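Long-range contacts in purine nucleoside phosphorylase YlmD (Geobacillus stearothermophilus, PDB 6T1B), which catalyses the phosphorolysis of adenosine, inosine and S-methyl-5'-thioadenosine to the free base and a ribose 1-phosphate, and also deaminates adenosine: residues Gly34-Met45 / Asp55-Trp66; Ala144-Gly152 / Arg190-Thr198. All coordinates share one frame; numbering follows the deposited sequence.

Contacts 1 and 2 lie on opposite sides of the chain's centre, about 32 Å apart centre to centre, and share no element. Both are partly buried, each running from a covered interior to charged groups nearer the surface. Contact 1 folds the loop that follows strand 25-29 back onto helix 53-67, and it is held by polar side chains that satisfy loop backbone and by the apolar packing of M45 and L43; R60 in it also touches the bound inosine. Contact 2 packs two short, nearly parallel helices, 146-150 and 189-195, through aromatic, methyl and hydroxyl groups, with a single water joining backbone carbonyls. Its first helix follows strand 138-144, which carries H143, a ligand of the catalytic zinc.

Contact 1: residues Gly34-Met45 / Asp55-Trp66; sequences GESKGPFASLNM and DVVNNRRRLAEW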
loop_
_atom_site.group_PDB
_atom_site.type_symbol
_atom_site.label_atom_id
_atom_site.label_comp_id
_atom_site.label_asym_id
_atom_site.label_seq_id
_atom_site.Cartn_x
_atom_site.Cartn_y
_atom_site.Cartn_z
ATOM N N GLY A 34 -8.679 12.296 13.455
ATOM C CA GLY A 34 -7.391 12.473 14.080
ATOM C C GLY A 34 -7.200 13.814 14.759
ATOM O O GLY A 34 -8.146 14.562 15.022
ATOM N N GLU A 35 -5.922 14.094 15.069
ATOM C CA GLU A 35 -5.478 15.216 15.861
ATOM C C GLU A 35 -4.718 16.259 15.051
ATOM O O GLU A 35 -4.414 17.330 15.580
ATOM C CB GLU A 35 -4.534 14.726 16.989
ATOM C CG GLU A 35 -5.110 13.691 17.936
ATOM C CD GLU A 35 -6.338 14.175 18.664
ATOM O OE1 GLU A 35 -7.307 13.405 18.763
ATOM O OE2 GLU A 35 -6.325 15.307 19.145
ATOM N N SER A 36 -4.338 15.962 13.824
ATOM C CA SER A 36 -3.448 16.835 13.085
ATOM C C SER A 36 -4.212 17.994 12.473
ATOM O O SER A 36 -5.435 17.948 12.292
ATOM C CB SER A 36 -2.704 16.089 11.978
ATOM O OG SER A 36 -1.947 15.023 12.536
ATOM N N LYS A 37 -3.462 19.050 12.145
ATOM C CA LYS A 37 -4.023 20.331 11.762
ATOM C C LYS A 37 -3.506 20.791 10.401
ATOM O O LYS A 37 -2.532 20.285 9.853
ATOM C CB LYS A 37 -3.707 21.361 12.873
ATOM C CG LYS A 37 -4.243 20.917 14.244
ATOM C CD LYS A 37 -3.328 21.344 15.359
ATOM C CE LYS A 37 -3.755 20.762 16.701
ATOM N NZ LYS A 37 -2.978 19.541 17.031
ATOM N N GLY A 38 -4.202 21.772 9.852
ATOM C CA GLY A 38 -3.730 22.418 8.642
ATOM C C GLY A 38 -3.728 21.458 7.470
ATOM O O GLY A 38 -4.694 20.723 7.217
ATOM N N PRO A 39 -2.635 21.413 6.717
ATOM C CA PRO A 39 -2.621 20.533 5.545
ATOM C C PRO A 39 -2.700 19.058 5.917
ATOM O O PRO A 39 -2.889 18.208 5.033
ATOM C CB PRO A 39 -1.285 20.857 4.854
ATOM C CG PRO A 39 -0.425 21.375 5.966
ATOM C CD PRO A 39 -1.325 22.071 6.945
ATOM N N PHE A 40 -2.464 18.725 7.184
ATOM C CA PHE A 40 -2.448 17.355 7.645
ATOM C C PHE A 40 -3.775 16.937 8.244
ATOM O O PHE A 40 -3.867 15.831 8.781
ATOM C CB PHE A 40 -1.337 17.182 8.681
ATOM C CG PHE A 40 0.014 17.651 8.188
ATOM C CD1 PHE A 40 0.643 18.727 8.793
ATOM C CD2 PHE A 40 0.638 17.031 7.128
ATOM C CE1 PHE A 40 1.873 19.163 8.323
ATOM C CE2 PHE A 40 1.862 17.478 6.650
ATOM C CZ PHE A 40 2.481 18.540 7.269
ATOM N N ALA A 41 -4.796 17.796 8.167
ATOM C CA ALA A 41 -6.060 17.550 8.865
ATOM C C ALA A 41 -6.719 16.292 8.311
ATOM O O ALA A 41 -6.960 16.208 7.106
ATOM C CB ALA A 41 -6.968 18.751 8.651
ATOM N N SER A 42 -7.038 15.305 9.178
ATOM C CA SER A 42 -6.674 15.259 10.598
ATOM C C SER A 42 -5.958 13.946 10.987
ATOM O O SER A 42 -5.108 13.948 11.877
ATOM C CB SER A 42 -7.875 15.414 11.524
ATOM O OG SER A 42 -8.827 14.383 11.347
ATOM N N LEU A 43 -6.295 12.816 10.351
ATOM C CA LEU A 43 -5.690 11.524 10.707
ATOM C C LEU A 43 -4.433 11.253 9.889
ATOM O O LEU A 43 -4.301 10.256 9.183
ATOM C CB LEU A 43 -6.696 10.389 10.575
ATOM C CG LEU A 43 -6.337 9.103 11.302
ATOM C CD1 LEU A 43 -6.509 9.218 12.796
ATOM C CD2 LEU A 43 -7.142 7.938 10.762
ATOM N N ASN A 44 -3.477 12.172 10.005
ATOM C CA ASN A 44 -2.209 12.003 9.330
ATOM C C ASN A 44 -1.395 10.940 10.041
ATOM O O ASN A 44 -1.060 11.092 11.222
ATOM C CB ASN A 44 -1.411 13.285 9.285
ATOM C CG ASN A 44 -0.043 13.042 8.750
ATOM O OD1 ASN A 44 0.155 12.230 7.841
ATOM N ND2 ASN A 44 0.937 13.701 9.326
ATOM N N MET A 45 -1.054 9.886 9.322
ATOM C CA MET A 45 -0.264 8.794 9.883
ATOM C C MET A 45 1.227 8.875 9.584
ATOM O O MET A 45 1.994 8.023 10.074
ATOM C CB MET A 45 -0.813 7.469 9.362
ATOM C CG MET A 45 -2.269 7.296 9.642
ATOM S SD MET A 45 -2.592 7.363 11.436
ATOM C CE MET A 45 -3.974 6.300 11.636
ATOM N N ASP A 55 1.022 14.661 17.498
ATOM C CA ASP A 55 -0.262 14.442 16.833
ATOM C C ASP A 55 -0.235 13.138 16.045
ATOM O O ASP A 55 -1.184 12.347 16.097
ATOM C CB ASP A 55 -0.634 15.617 15.931
ATOM C CG ASP A 55 -0.957 16.904 16.703
ATOM O OD1 ASP A 55 -0.887 17.973 16.051
ATOM O OD2 ASP A 55 -1.279 16.862 17.913
ATOM N N VAL A 56 0.832 12.919 15.263
ATOM C CA VAL A 56 0.908 11.716 14.430
ATOM C C VAL A 56 0.891 10.450 15.290
ATOM O O VAL A 56 0.171 9.484 14.991
ATOM C CB VAL A 56 2.134 11.758 13.497
ATOM C CG1 VAL A 56 2.219 10.470 12.711
ATOM C CG2 VAL A 56 2.064 12.932 12.559
ATOM N N VAL A 57 1.684 10.421 16.362
ATOM C CA VAL A 57 1.673 9.244 17.233
ATOM C C VAL A 57 0.285 9.033 17.823
ATOM O O VAL A 57 -0.198 7.897 17.916
ATOM C CB VAL A 57 2.786 9.305 18.287
ATOM C CG1 VAL A 57 2.648 8.173 19.298
ATOM C CG2 VAL A 57 4.128 9.225 17.588
ATOM N N ASN A 58 -0.396 10.117 18.211
ATOM C CA ASN A 58 -1.749 9.961 18.751
ATOM C C ASN A 58 -2.715 9.443 17.683
ATOM O O ASN A 58 -3.612 8.640 17.991
ATOM C CB ASN A 58 -2.238 11.267 19.373
ATOM C CG ASN A 58 -1.640 11.493 20.738
ATOM O OD1 ASN A 58 -1.314 10.538 21.449
ATOM N ND2 ASN A 58 -1.517 12.758 21.133
ATOM N N ASN A 59 -2.540 9.865 16.432
ATOM C CA ASN A 59 -3.340 9.334 15.331
ATOM C C ASN A 59 -3.109 7.838 15.172
ATOM O O ASN A 59 -4.063 7.062 14.999
ATOM C CB ASN A 59 -3.005 10.044 14.017
ATOM C CG ASN A 59 -3.383 11.502 14.045
ATOM O OD1 ASN A 59 -4.283 11.903 14.784
ATOM N ND2 ASN A 59 -2.730 12.301 13.211
ATOM N N ARG A 60 -1.846 7.411 15.261
ATOM C CA ARG A 60 -1.546 5.989 15.161
ATOM C C ARG A 60 -2.129 5.237 16.348
ATOM O O ARG A 60 -2.676 4.140 16.178
ATOM C CB ARG A 60 -0.037 5.796 15.065
ATOM C CG ARG A 60 0.552 6.324 13.763
ATOM C CD ARG A 60 2.035 6.004 13.679
ATOM N NE ARG A 60 2.518 6.276 12.342
ATOM C CZ ARG A 60 3.552 5.673 11.770
ATOM N NH1 ARG A 60 3.872 5.973 10.514
ATOM N NH2 ARG A 60 4.278 4.784 12.451
ATOM N N ARG A 61 -2.030 5.794 17.563
ATOM C CA ARG A 61 -2.657 5.166 18.722
ATOM C C ARG A 61 -4.165 5.052 18.538
ATOM O O ARG A 61 -4.778 4.079 18.997
ATOM C CB ARG A 61 -2.333 5.950 19.998
ATOM C CG ARG A 61 -0.859 5.844 20.391
ATOM C CD ARG A 61 -0.591 6.234 21.813
ATOM N NE ARG A 61 0.745 5.812 22.230
ATOM C CZ ARG A 61 1.125 4.550 22.429
ATOM N NH1 ARG A 61 2.367 4.291 22.813
ATOM N NH2 ARG A 61 0.282 3.544 22.238
ATOM N N ARG A 62 -4.778 6.026 17.870
ATOM C CA ARG A 62 -6.220 5.982 17.646
ATOM C C ARG A 62 -6.591 4.813 16.735
ATOM O O ARG A 62 -7.492 4.032 17.052
ATOM C CB ARG A 62 -6.686 7.311 17.064
ATOM C CG ARG A 62 -8.184 7.416 16.856
ATOM C CD ARG A 62 -8.893 7.563 18.167
ATOM N NE ARG A 62 -8.727 8.907 18.696
ATOM C CZ ARG A 62 -8.918 9.236 19.967
ATOM N NH1 ARG A 62 -8.758 10.494 20.339
ATOM N NH2 ARG A 62 -9.247 8.308 20.866
ATOM N N LEU A 63 -5.867 4.642 15.631
ATOM C CA LEU A 63 -6.096 3.476 14.769
ATOM C C LEU A 63 -5.873 2.180 15.548
ATOM O O LEU A 63 -6.652 1.226 15.431
ATOM C CB LEU A 63 -5.191 3.505 13.539
ATOM C CG LEU A 63 -5.315 2.258 12.649
ATOM C CD1 LEU A 63 -6.742 2.116 12.102
ATOM C CD2 LEU A 63 -4.293 2.262 11.523
ATOM N N ALA A 64 -4.802 2.122 16.342
ATOM C CA ALA A 64 -4.554 0.940 17.155
ATOM C C ALA A 64 -5.754 0.607 18.036
ATOM O O ALA A 64 -6.090 -0.564 18.217
ATOM C CB ALA A 64 -3.283 1.105 17.997
ATOM N N GLU A 65 -6.415 1.630 18.581
ATOM C CA GLU A 65 -7.624 1.437 19.380
ATOM C C GLU A 65 -8.761 0.913 18.513
ATOM O O GLU A 65 -9.430 -0.060 18.880
ATOM C CB GLU A 65 -7.966 2.781 20.040
ATOM C CG GLU A 65 -9.344 2.924 20.675
ATOM C CD GLU A 65 -9.694 4.397 20.933
ATOM O OE1 GLU A 65 -8.760 5.210 21.116
ATOM O OE2 GLU A 65 -10.894 4.752 20.933
ATOM N N TRP A 66 -8.970 1.511 17.344
ATOM C CA TRP A 66 -10.035 1.041 16.465
ATOM C C TRP A 66 -9.832 -0.417 16.062
ATOM O O TRP A 66 -10.801 -1.190 15.982
ATOM C CB TRP A 66 -10.086 1.896 15.203
ATOM C CG TRP A 66 -10.435 3.324 15.385
ATOM C CD1 TRP A 66 -11.042 3.915 16.474
ATOM C CD2 TRP A 66 -10.203 4.361 14.433
ATOM N NE1 TRP A 66 -11.187 5.261 16.238
ATOM C CE2 TRP A 66 -10.692 5.561 14.998
ATOM C CE3 TRP A 66 -9.647 4.394 13.156
ATOM C CZ2 TRP A 66 -10.613 6.783 14.321
ATOM C CZ3 TRP A 66 -9.572 5.603 12.483
ATOM C CH2 TRP A 66 -10.073 6.788 13.079
HETATM O O HOH W 1 -8.316 11.374 17.519
HETATM O O HOH W 2 -0.852 18.839 13.384
#
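The loop 34-45 curls against one flank of helix 53-67, its backbone nearest at G34 and N59, whose CA atoms are 5.3 Å apart. This is a loop-on-helix arrangement beside the inosine pocket, organised by the amide of N59. Its OD1 accepts E35 N at 2.8 Å on a lone pair in the carbonyl plane, while ND2 donates to S36 OG and, more straightly (163°), to N44 O at 2.9 Å; both acceptors lie close to the amide plane, which fixes the flip of the group. A leucine here would probably leave E35 N without its acceptor and N44 O and S36 OG without their donor, freeing the loop to shift. D51 takes a further bond from the S36 hydroxyl, and N44 OD1 reaches the backbone of R263.

M45 bends at chi2 (-59°), bringing SD against N59 CB; CE then lies 3.6 Å from L63 CB. Further along, L43 CD2 meets W66 CZ3. Nearer the surface, K37 NZ forms a salt bridge with D55 OD1, approaching from above the carboxylate plane, and a water links E35 OE1 to R62 NE. The extended chain of R60, which touches inosine, brings its guanidinium side-on to M45 O, and that one oxygen receives NH1 at 2.8 Å and NE at 2.9 Å, lying within 5° of the guanidinium plane.

Contact 2: residues Ala144-Gly152 / Arg190-Thr198; sequences AGWRGTAGG and RVVDSLRPT
W146, in the first turn of helix 146-150, carries much of the contact with helix 189-195, its indole lying between V191 and the aliphatic part of its own neighbour R147. Its chi1 of 79° puts CG between the backbone N and the carbonyl carbon, which turns the indole so that one face meets V191 CG2, 4.0 Å from the centroid of the five-membered ring, a CH-pi contact. R147 CG covers the opposite face. At the ring's edge, W146 CZ3 comes within 3.2 Å of S194 OG, a hydroxyl already bonded to V191 O. R190 crosses the far end of the indole at about a right angle, and W146 CZ2 lies over one face of its guanidinium, the two planes 42° apart. The same CZ2 also lies over a face of the R147 guanidinium, so both groups sit against one end of the indole, with R147 NH1 4.3 Å from R190 NH2, two like charges close together near the surface.

One turn on, T149 sets its CG2 methyl 3.7 Å from L195 CD2, while its OG1 bonds back to G145 O and also meets N223 of helix 219-229. A150 then brings the backbones closest, its CA 4.8 Å from that of L195, with CB against S194 and L195 CD2 and its O 3.2 Å from T198 CG2. A water donates to both A150 O and S194 O. G152, at positive phi, closes a Schellman motif. The axes of 146-150 and 190-195 approach to 9.3 Å, 25° apart in direction: a near-parallel helix pair, whose first member directly follows the strand that carries H143, a ligand of the catalytic zinc.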
loop_
_atom_site.group_PDB
_atom_site.type_symbol
_atom_site.label_atom_id
_atom_site.label_comp_id
_atom_site.label_asym_id
_atom_site.label_seq_id
_atom_site.Cartn_x
_atom_site.Cartn_y
_atom_site.Cartn_z
ATOM N N ALA A 144 3.907 1.025 -4.085
ATOM C CA ALA A 144 4.325 1.128 -5.474
ATOM C C ALA A 144 3.868 2.435 -6.100
ATOM O O ALA A 144 2.740 2.545 -6.582
ATOM C CB ALA A 144 3.787 -0.051 -6.290
ATOM N N GLY A 145 4.754 3.421 -6.137
ATOM C CA GLY A 145 4.624 4.528 -7.053
ATOM C C GLY A 145 5.233 4.148 -8.380
ATOM O O GLY A 145 5.537 2.983 -8.646
ATOM N N TRP A 146 5.426 5.146 -9.245
ATOM C CA TRP A 146 5.946 4.793 -10.563
ATOM C C TRP A 146 7.332 4.154 -10.463
ATOM O O TRP A 146 7.655 3.235 -11.231
ATOM C CB TRP A 146 5.905 5.985 -11.535
ATOM C CG TRP A 146 6.990 7.028 -11.400
ATOM C CD1 TRP A 146 6.909 8.208 -10.742
ATOM C CD2 TRP A 146 8.296 6.980 -11.977
ATOM N NE1 TRP A 146 8.088 8.897 -10.847
ATOM C CE2 TRP A 146 8.954 8.168 -11.616
ATOM C CE3 TRP A 146 8.971 6.049 -12.768
ATOM C CZ2 TRP A 146 10.250 8.448 -12.012
ATOM C CZ3 TRP A 146 10.268 6.333 -13.163
ATOM C CH2 TRP A 146 10.890 7.524 -12.782
ATOM N N ARG A 147 8.169 4.625 -9.537
ATOM C CA ARG A 147 9.535 4.114 -9.467
ATOM C C ARG A 147 9.551 2.668 -8.982
ATOM O O ARG A 147 10.248 1.811 -9.558
ATOM C CB ARG A 147 10.379 4.985 -8.546
ATOM C CG ARG A 147 10.641 6.344 -9.090
ATOM C CD ARG A 147 11.726 7.002 -8.284
ATOM N NE ARG A 147 11.810 8.413 -8.611
ATOM C CZ ARG A 147 12.630 8.932 -9.513
ATOM N NH1 ARG A 147 12.599 10.235 -9.725
ATOM N NH2 ARG A 147 13.472 8.159 -10.191
ATOM N N GLY A 148 8.788 2.378 -7.933
ATOM C CA GLY A 148 8.726 1.017 -7.424
ATOM C C GLY A 148 8.090 0.070 -8.421
ATOM O O GLY A 148 8.486 -1.094 -8.533
ATOM N N THR A 149 7.097 0.558 -9.167
ATOM C CA THR A 149 6.496 -0.242 -10.232
ATOM C C THR A 149 7.506 -0.508 -11.338
ATOM O O THR A 149 7.620 -1.636 -11.830
ATOM C CB THR A 149 5.257 0.472 -10.773
ATOM O OG1 THR A 149 4.322 0.706 -9.704
ATOM C CG2 THR A 149 4.546 -0.361 -11.813
ATOM N N ALA A 150 8.280 0.509 -11.716
ATOM C CA ALA A 150 9.324 0.321 -12.726
ATOM C C ALA A 150 10.375 -0.671 -12.234
ATOM O O ALA A 150 10.994 -1.378 -13.042
ATOM C CB ALA A 150 9.973 1.667 -13.064
ATOM N N GLY A 151 10.587 -0.734 -10.919
ATOM C CA GLY A 151 11.483 -1.671 -10.282
ATOM C C GLY A 151 10.921 -3.049 -10.071
ATOM O O GLY A 151 11.648 -3.946 -9.629
ATOM N N GLY A 152 9.644 -3.244 -10.389
ATOM C CA GLY A 152 9.040 -4.556 -10.273
ATOM C C GLY A 152 8.725 -4.999 -8.861
ATOM O O GLY A 152 8.782 -6.199 -8.565
ATOM N N ARG A 190 9.475 9.797 -19.954
ATOM C CA ARG A 190 10.440 9.192 -19.043
ATOM C C ARG A 190 9.771 8.133 -18.180
ATOM O O ARG A 190 10.284 7.014 -18.032
ATOM C CB ARG A 190 11.059 10.288 -18.175
ATOM C CG ARG A 190 12.151 9.822 -17.237
ATOM C CD ARG A 190 11.592 9.415 -15.886
ATOM N NE ARG A 190 11.114 10.540 -15.081
ATOM C CZ ARG A 190 11.839 11.160 -14.153
ATOM N NH1 ARG A 190 11.318 12.157 -13.451
ATOM N NH2 ARG A 190 13.086 10.777 -13.920
ATOM N N VAL A 191 8.620 8.466 -17.596
ATOM C CA VAL A 191 7.950 7.520 -16.715
ATOM C C VAL A 191 7.470 6.305 -17.500
ATOM O O VAL A 191 7.756 5.160 -17.132
ATOM C CB VAL A 191 6.805 8.203 -15.951
ATOM C CG1 VAL A 191 5.991 7.163 -15.186
ATOM C CG2 VAL A 191 7.366 9.223 -15.001
ATOM N N VAL A 192 6.733 6.525 -18.588
ATOM C CA VAL A 192 6.193 5.367 -19.293
ATOM C C VAL A 192 7.325 4.514 -19.860
ATOM O O VAL A 192 7.249 3.278 -19.851
ATOM C CB VAL A 192 5.141 5.769 -20.343
ATOM C CG1 VAL A 192 3.943 6.441 -19.649
ATOM C CG2 VAL A 192 5.727 6.658 -21.401
ATOM N N ASP A 193 8.407 5.156 -20.329
ATOM C CA ASP A 193 9.538 4.402 -20.859
ATOM C C ASP A 193 10.157 3.499 -19.797
ATOM O O ASP A 193 10.629 2.398 -20.109
ATOM C CB ASP A 193 10.596 5.351 -21.430
ATOM C CG ASP A 193 10.170 5.983 -22.735
ATOM O OD1 ASP A 193 9.250 5.447 -23.385
ATOM O OD2 ASP A 193 10.762 7.013 -23.120
ATOM N N SER A 194 10.188 3.954 -18.543
ATOM C CA SER A 194 10.725 3.120 -17.478
ATOM C C SER A 194 9.798 1.957 -17.152
ATOM O O SER A 194 10.257 0.939 -16.619
ATOM C CB SER A 194 10.952 3.957 -16.216
ATOM O OG SER A 194 9.721 4.222 -15.561
ATOM N N LEU A 195 8.505 2.095 -17.438
ATOM C CA LEU A 195 7.554 1.033 -17.169
ATOM C C LEU A 195 7.463 0.014 -18.286
ATOM O O LEU A 195 7.166 -1.159 -18.006
ATOM C CB LEU A 195 6.156 1.611 -16.916
ATOM C CG LEU A 195 6.024 2.521 -15.703
ATOM C CD1 LEU A 195 4.663 3.188 -15.663
ATOM C CD2 LEU A 195 6.246 1.741 -14.408
ATOM N N ARG A 196 7.688 0.413 -19.539
ATOM C CA ARG A 196 7.521 -0.523 -20.645
ATOM C C ARG A 196 8.290 -1.824 -20.444
ATOM O O ARG A 196 7.711 -2.892 -20.713
ATOM C CB ARG A 196 7.898 0.126 -21.988
ATOM C CG ARG A 196 6.754 0.888 -22.621
ATOM C CD ARG A 196 6.781 0.850 -24.146
ATOM N NE ARG A 196 5.977 1.947 -24.680
ATOM C CZ ARG A 196 6.343 3.222 -24.610
ATOM N NH1 ARG A 196 7.497 3.539 -24.039
ATOM N NH2 ARG A 196 5.557 4.172 -25.096
ATOM N N PRO A 197 9.538 -1.813 -19.969
ATOM C CA PRO A 197 10.291 -3.073 -19.862
ATOM C C PRO A 197 9.719 -4.059 -18.872
ATOM O O PRO A 197 10.113 -5.226 -18.897
ATOM C CB PRO A 197 11.691 -2.615 -19.421
ATOM C CG PRO A 197 11.774 -1.181 -19.825
ATOM C CD PRO A 197 10.384 -0.635 -19.696
ATOM N N THR A 198 8.822 -3.637 -17.984
ATOM C CA THR A 198 8.328 -4.506 -16.923
ATOM C C THR A 198 7.074 -5.275 -17.319
ATOM O O THR A 198 6.587 -6.095 -16.530
ATOM C CB THR A 198 8.025 -3.686 -15.662
ATOM O OG1 THR A 198 6.816 -2.942 -15.865
ATOM C CG2 THR A 198 9.164 -2.721 -15.339
HETATM O O HOH W 3 12.520 -0.369 -15.579
#